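Local coordinates for protein tryparedoxin II (Crithidia fasciculata, PDB 1I5G) that probably passes reducing equivalents from trypanothione to partner proteins as a thioredoxin-like electron carrier, and binds glutathionylspermidine, at residues A[51-54]-A[55-59]; A[132-136]-A[137-141]. The protein carries 1 engineered substitution. One frame throughout, in Å; residues are numbered along the deposited sequence.

Interaction 1 of 2, residues A[51-54]-A[55-59]; sequences IDFY and KAHAE
Phe-53 and His-57, one helical turn apart near the end of helix 41-57, form an edge-to-face aromatic pair. The imidazole stands with CD2 over the middle of the phenyl face, 3.5 Å above its plane, and the two rings are turned 60° apart. Phe-53 has CG anti to its own N (chi1 -167°), while His-57 has CG beside its N (chi1 -53°), which brings the rings together. A CH-pi contact joins Ala-58 CB to Tyr-54, where the methyl sits over one face, displaced toward the rim and 3.7 Å from CD1. Alongside Ile-51 runs the extended Lys-55 chain, pressing CE against CG2 at a tight 3.4 Å. Four backbone bonds of the i to i+4 kind carry the turn, from Lys-55 N to Ile-51 O through Ala-58 N to Tyr-54 O. A water donates to Asp-52 OD1 (2.7 Å) and accepts from Lys-55 NZ, a bridge between groups that do not meet directly. Tyr-54 and His-57 are each held by a ring contact and by a polar partner, Glu-64 for the hydroxyl and probably Pro-135 O for NE2, which probably restricts their rotation on this beta-alpha-beta helix, while the opposite charges of Asp-52 and Lys-55 are coupled through solvent.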
ATOM      1  N   ILE A  51      -5.678  -2.567  -8.914  1.00  5.74           N
ATOM      2  CA  ILE A  51      -5.327  -3.909  -9.361  1.00  6.43           C
ATOM      3  C   ILE A  51      -4.870  -3.962 -10.821  1.00  6.26           C
ATOM      4  O   ILE A  51      -3.848  -4.556 -11.141  1.00  6.49           O
ATOM      5  CB  ILE A  51      -6.482  -4.896  -9.073  1.00  6.89           C
ATOM      6  CG1 ILE A  51      -6.701  -5.063  -7.561  1.00  7.60           C
ATOM      7  CG2 ILE A  51      -6.280  -6.251  -9.753  1.00  7.75           C
ATOM      8  CD1 ILE A  51      -7.922  -5.883  -7.181  1.00  9.06           C
ATOM      9  N   ASP A  52      -5.612  -3.329 -11.711  1.00  6.44           N
ATOM     10  CA  ASP A  52      -5.244  -3.337 -13.125  1.00  7.24           C
ATOM     11  C   ASP A  52      -3.891  -2.657 -13.269  1.00  7.18           C
ATOM     12  O   ASP A  52      -2.994  -3.081 -14.019  1.00  7.40           O
ATOM     13  CB  ASP A  52      -6.305  -2.637 -13.985  1.00 10.42           C
ATOM     14  CG  ASP A  52      -7.625  -3.410 -14.109  1.00 12.74           C
ATOM     15  OD1 ASP A  52      -7.662  -4.617 -13.781  1.00 14.98           O
ATOM     16  OD2 ASP A  52      -8.610  -2.779 -14.553  1.00 16.03           O
ATOM     17  N   PHE A  53      -3.637  -1.554 -12.561  1.00  5.44           N
ATOM     18  CA  PHE A  53      -2.390  -0.803 -12.607  1.00  4.79           C
ATOM     19  C   PHE A  53      -1.216  -1.658 -12.134  1.00  5.66           C
ATOM     20  O   PHE A  53      -0.144  -1.656 -12.744  1.00  4.88           O
ATOM     21  CB  PHE A  53      -2.504   0.453 -11.735  1.00  5.04           C
ATOM     22  CG  PHE A  53      -1.389   1.428 -11.964  1.00  4.81           C
ATOM     23  CD1 PHE A  53      -0.201   1.333 -11.252  1.00  4.51           C
ATOM     24  CD2 PHE A  53      -1.512   2.446 -12.898  1.00  4.46           C
ATOM     25  CE1 PHE A  53       0.811   2.216 -11.462  1.00  5.03           C
ATOM     26  CE2 PHE A  53      -0.499   3.342 -13.123  1.00  4.97           C
ATOM     27  CZ  PHE A  53       0.675   3.215 -12.397  1.00  4.75           C
ATOM     28  N   TYR A  54      -1.440  -2.370 -11.042  1.00  4.10           N
ATOM     29  CA  TYR A  54      -0.444  -3.260 -10.474  1.00  4.41           C
ATOM     30  C   TYR A  54      -0.095  -4.398 -11.446  1.00  5.54           C
ATOM     31  O   TYR A  54       1.066  -4.713 -11.646  1.00  5.98           O
ATOM     32  CB  TYR A  54      -0.957  -3.852  -9.195  1.00  4.45           C
ATOM     33  CG  TYR A  54      -0.048  -4.694  -8.369  1.00  4.32           C
ATOM     34  CD1 TYR A  54       0.863  -4.147  -7.478  1.00  3.79           C
ATOM     35  CD2 TYR A  54      -0.097  -6.068  -8.462  1.00  4.68           C
ATOM     36  CE1 TYR A  54       1.685  -4.887  -6.695  1.00  3.99           C
ATOM     37  CE2 TYR A  54       0.734  -6.848  -7.667  1.00  4.70           C
ATOM     38  CZ  TYR A  54       1.640  -6.256  -6.781  1.00  4.40           C
ATOM     39  OH  TYR A  54       2.438  -7.063  -5.992  1.00  5.53           O
ATOM     40  N   LYS A  55      -1.110  -5.016 -12.052  1.00  6.68           N
ATOM     41  CA  LYS A  55      -0.807  -6.103 -12.982  1.00  8.16           C
ATOM     42  C   LYS A  55      -0.034  -5.559 -14.167  1.00  8.91           C
ATOM     43  O   LYS A  55       0.903  -6.171 -14.666  1.00  8.67           O
ATOM     44  CB  LYS A  55      -2.108  -6.766 -13.427  1.00 11.26           C
ATOM     45  CG  LYS A  55      -2.809  -7.479 -12.293  1.00 14.54           C
ATOM     46  CD  LYS A  55      -4.129  -8.094 -12.760  1.00 17.13           C
ATOM     47  CE  LYS A  55      -4.970  -8.742 -11.684  1.00 18.27           C
ATOM     48  NZ  LYS A  55      -6.356  -9.049 -12.168  1.00 20.61           N
ATOM     49  N   ALA A  56      -0.384  -4.381 -14.656  1.00  6.33           N
ATOM     50  CA  ALA A  56       0.294  -3.820 -15.808  1.00  7.52           C
ATOM     51  C   ALA A  56       1.727  -3.393 -15.560  1.00  7.21           C
ATOM     52  O   ALA A  56       2.620  -3.573 -16.391  1.00  8.29           O
ATOM     53  CB  ALA A  56      -0.509  -2.646 -16.351  1.00  7.25           C
ATOM     54  N   HIS A  57       1.974  -2.803 -14.387  1.00  5.92           N
ATOM     55  CA  HIS A  57       3.184  -2.030 -14.130  1.00  5.20           C
ATOM     56  C   HIS A  57       4.075  -2.426 -12.952  1.00  4.43           C
ATOM     57  O   HIS A  57       5.187  -1.910 -12.892  1.00  5.44           O
ATOM     58  CB  HIS A  57       2.794  -0.554 -13.964  1.00  5.85           C
ATOM     59  CG  HIS A  57       1.972   0.005 -15.084  1.00  5.66           C
ATOM     60  ND1 HIS A  57       2.431   0.035 -16.383  1.00  7.97           N
ATOM     61  CD2 HIS A  57       0.740   0.568 -15.096  1.00  6.45           C
ATOM     62  CE1 HIS A  57       1.495   0.581 -17.139  1.00  8.15           C
ATOM     63  NE2 HIS A  57       0.456   0.924 -16.392  1.00  6.94           N
ATOM     64  N   ALA A  58       3.621  -3.279 -12.035  1.00  4.49           N
ATOM     65  CA  ALA A  58       4.418  -3.509 -10.821  1.00  5.17           C
ATOM     66  C   ALA A  58       5.822  -4.029 -11.132  1.00  4.77           C
ATOM     67  O   ALA A  58       6.826  -3.595 -10.537  1.00  5.61           O
ATOM     68  CB  ALA A  58       3.691  -4.400  -9.825  1.00  5.33           C
ATOM     69  N   GLU A  59       5.921  -4.961 -12.075  1.00  7.10           N
ATOM     70  CA  GLU A  59       7.228  -5.506 -12.429  1.00  9.42           C
ATOM     71  C   GLU A  59       8.079  -4.522 -13.210  1.00  8.26           C
ATOM     72  O   GLU A  59       9.206  -4.265 -12.822  1.00  8.57           O
ATOM     73  CB  GLU A  59       7.027  -6.841 -13.133  1.00 12.48           C
ATOM     74  CG  GLU A  59       8.262  -7.707 -13.312  1.00 17.47           C
ATOM     75  CD  GLU A  59       8.655  -8.532 -12.094  1.00 19.99           C
ATOM     76  OE1 GLU A  59       8.050  -8.367 -11.014  1.00 22.50           O
ATOM     77  OE2 GLU A  59       9.592  -9.366 -12.208  1.00 24.27           O
TER
HETATM   78  O   HOH W   1      -7.923  -7.153 -12.774  1.00 29.26           O

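Interaction 2 of 2, residues A[132-136]-A[137-141]; sequences VKDPE and AKDFP
Asp-134, the first residue to leave helical geometry after helix 127-133, reaches forward with its carboxylate to the amides of Lys-138 and Asp-139. CG lies anti to the backbone N (chi1 -175°), which aims both oxygens into the following loop. OD1 accepts Lys-138 N at 3.0 Å through a bent bond (136°), and OD2 accepts Asp-139 N at 2.9 Å in a much straighter one (165°). Each amide approaches on the syn side, slightly out of the carboxylate plane. OD2 has a further partner in the indole NE1 of Trp-142, and a water bridges to Asp-139, donating weakly to Asp-134 OD1 and also to Asp-139 OD2. The main chain of Asp-134 opens a type I beta turn, its O receiving Ala-137 N at 2.9 Å from above the carbonyl plane. Pro-135 and Glu-136 fill the turn's two central positions. Beyond Glu-136 the chain enters Ala-137 with positive phi and psi, and this residue's buried methyl packs on Phe-53 and His-57 of helix 41-57. An asparagine in place of Asp-134 would probably set an NH2 either against the Lys-138 amide or against both the Asp-139 amide and the Trp-142 indole, leaving those donors without an acceptor. A single carboxylate therefore gathers three N-H donors as the chain leaves the helix, which probably stabilises its negative charge and so helps it tolerate Asp-139, whose OD2 lies 4.5 Å from OD2 of Asp-134.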
ATOM      1  N   VAL A 132      -5.492   6.930 -11.598  1.00  4.99           N
ATOM      2  CA  VAL A 132      -6.673   7.154 -12.428  1.00  5.33           C
ATOM      3  C   VAL A 132      -6.340   8.010 -13.641  1.00  5.64           C
ATOM      4  O   VAL A 132      -6.808   7.679 -14.718  1.00  6.12           O
ATOM      5  CB  VAL A 132      -7.771   7.835 -11.597  1.00  5.93           C
ATOM      6  CG1 VAL A 132      -9.019   8.057 -12.452  1.00  6.53           C
ATOM      7  CG2 VAL A 132      -8.225   7.033 -10.361  1.00  6.11           C
ATOM      8  N   LYS A 133      -5.546   9.061 -13.465  1.00  4.42           N
ATOM      9  CA  LYS A 133      -5.232   9.990 -14.554  1.00  4.48           C
ATOM     10  C   LYS A 133      -4.134   9.504 -15.488  1.00  4.54           C
ATOM     11  O   LYS A 133      -4.034   9.969 -16.631  1.00  6.07           O
ATOM     12  CB  LYS A 133      -4.887  11.358 -14.025  1.00  5.10           C
ATOM     13  CG  LYS A 133      -6.049  12.043 -13.299  1.00  5.00           C
ATOM     14  CD  LYS A 133      -5.718  13.419 -12.854  1.00  4.73           C
ATOM     15  CE  LYS A 133      -5.543  14.451 -13.961  1.00  5.15           C
ATOM     16  NZ  LYS A 133      -5.545  15.820 -13.418  1.00  7.07           N
ATOM     17  N   ASP A 134      -3.291   8.592 -15.055  1.00  4.10           N
ATOM     18  CA  ASP A 134      -2.140   8.104 -15.823  1.00  4.96           C
ATOM     19  C   ASP A 134      -2.113   6.584 -15.770  1.00  4.24           C
ATOM     20  O   ASP A 134      -1.153   5.952 -15.283  1.00  5.18           O
ATOM     21  CB  ASP A 134      -0.859   8.712 -15.246  1.00  4.50           C
ATOM     22  CG  ASP A 134       0.383   8.367 -16.051  1.00  5.72           C
ATOM     23  OD1 ASP A 134       0.266   8.052 -17.269  1.00  6.08           O
ATOM     24  OD2 ASP A 134       1.474   8.438 -15.447  1.00  6.37           O
ATOM     25  N   PRO A 135      -3.146   5.930 -16.293  1.00  5.44           N
ATOM     26  CA  PRO A 135      -3.243   4.476 -16.191  1.00  6.66           C
ATOM     27  C   PRO A 135      -2.127   3.691 -16.916  1.00  5.55           C
ATOM     28  O   PRO A 135      -1.880   2.536 -16.593  1.00  7.72           O
ATOM     29  CB  PRO A 135      -4.623   4.171 -16.799  1.00  8.47           C
ATOM     30  CG  PRO A 135      -4.869   5.311 -17.695  1.00  7.67           C
ATOM     31  CD  PRO A 135      -4.306   6.496 -17.026  1.00  6.88           C
ATOM     32  N   GLU A 136      -1.465   4.332 -17.878  1.00  6.01           N
ATOM     33  CA  GLU A 136      -0.315   3.767 -18.595  1.00  7.11           C
ATOM     34  C   GLU A 136       1.027   4.099 -17.946  1.00  6.95           C
ATOM     35  O   GLU A 136       2.080   3.717 -18.446  1.00  6.62           O
ATOM     36  CB  GLU A 136      -0.349   4.207 -20.071  1.00 10.04           C
ATOM     37  CG  GLU A 136      -1.543   3.598 -20.795  1.00 14.68           C
ATOM     38  CD  GLU A 136      -1.457   2.087 -20.802  1.00 18.09           C
ATOM     39  OE1 GLU A 136      -0.330   1.609 -21.004  1.00 22.80           O
ATOM     40  OE2 GLU A 136      -2.457   1.348 -20.621  1.00 21.53           O
ATOM     41  N   ALA A 137       1.014   4.800 -16.815  1.00  5.70           N
ATOM     42  CA  ALA A 137       2.215   5.060 -16.029  1.00  5.62           C
ATOM     43  C   ALA A 137       3.283   5.844 -16.772  1.00  6.36           C
ATOM     44  O   ALA A 137       4.473   5.682 -16.502  1.00  6.59           O
ATOM     45  CB  ALA A 137       2.757   3.776 -15.440  1.00  5.53           C
ATOM     46  N   LYS A 138       2.859   6.700 -17.693  1.00  5.57           N
ATOM     47  CA  LYS A 138       3.800   7.548 -18.445  1.00  5.86           C
ATOM     48  C   LYS A 138       4.645   8.469 -17.573  1.00  7.09           C
ATOM     49  O   LYS A 138       5.808   8.757 -17.852  1.00  8.12           O
ATOM     50  CB  LYS A 138       3.082   8.370 -19.523  1.00  6.73           C
ATOM     51  CG  LYS A 138       2.325   7.558 -20.549  1.00  6.71           C
ATOM     52  CD  LYS A 138       1.472   8.424 -21.446  1.00  7.39           C
ATOM     53  CE  LYS A 138       0.818   7.524 -22.473  1.00  7.58           C
ATOM     54  NZ  LYS A 138      -0.149   8.270 -23.348  1.00  9.22           N
ATOM     55  N   ASP A 139       4.088   8.963 -16.467  1.00  6.24           N
ATOM     56  CA  ASP A 139       4.738   9.928 -15.600  1.00  6.84           C
ATOM     57  C   ASP A 139       5.014   9.386 -14.221  1.00  5.61           C
ATOM     58  O   ASP A 139       5.367  10.101 -13.293  1.00  5.30           O
ATOM     59  CB  ASP A 139       3.857  11.170 -15.458  1.00  8.62           C
ATOM     60  CG  ASP A 139       3.715  11.972 -16.736  1.00 11.37           C
ATOM     61  OD1 ASP A 139       4.682  12.028 -17.515  1.00 12.86           O
ATOM     62  OD2 ASP A 139       2.621  12.559 -16.959  1.00 16.08           O
ATOM     63  N   PHE A 140       4.853   8.083 -14.093  1.00  4.46           N
ATOM     64  CA  PHE A 140       5.166   7.382 -12.826  1.00  5.70           C
ATOM     65  C   PHE A 140       6.610   7.685 -12.429  1.00  6.68           C
ATOM     66  O   PHE A 140       7.487   7.723 -13.327  1.00  9.10           O
ATOM     67  CB  PHE A 140       5.098   5.876 -13.091  1.00  6.49           C
ATOM     68  CG  PHE A 140       5.482   5.038 -11.897  1.00  5.84           C
ATOM     69  CD1 PHE A 140       6.808   4.696 -11.642  1.00  7.37           C
ATOM     70  CD2 PHE A 140       4.506   4.596 -11.025  1.00  6.82           C
ATOM     71  CE1 PHE A 140       7.105   3.920 -10.528  1.00  7.88           C
ATOM     72  CE2 PHE A 140       4.820   3.827  -9.920  1.00  8.01           C
ATOM     73  CZ  PHE A 140       6.107   3.500  -9.681  1.00  7.82           C
ATOM     74  N   PRO A 141       6.930   7.898 -11.149  1.00  6.09           N
ATOM     75  CA  PRO A 141       6.064   7.805  -9.958  1.00  6.26           C
ATOM     76  C   PRO A 141       5.410   9.101  -9.478  1.00  5.43           C
ATOM     77  O   PRO A 141       5.049   9.225  -8.316  1.00  5.10           O
ATOM     78  CB  PRO A 141       7.055   7.381  -8.875  1.00  7.94           C
ATOM     79  CG  PRO A 141       8.366   7.707  -9.407  1.00  8.66           C
ATOM     80  CD  PRO A 141       8.312   8.280 -10.793  1.00  8.12           C
TER
HETATM   81  O   HOH W   2       0.205  10.761 -18.233  1.00 17.00           O

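Interactions 1 and 2 lie in series along the chain, their centres 11 Å apart, and meet directly where the loop after helix 127-133 runs past the end of helix 41-57. His-57 NE2 probably hydrogen-bonds to Pro-135 O at 2.8 Å, so the imidazole that stacks in interaction 1 also grips the turn of interaction 2. Phe-53 CE2 packs against Asp-134 O at 3.5 Å, and His-57 CE1 comes within 3.4 Å of Glu-136 O. Both contacts lie late in or just after helices whose earlier residues, Pro-42 and Arg-128, belong to the glutathionylspermidine pocket with Trp-39 and Cys-40; neither contact contributes a residue to that pocket.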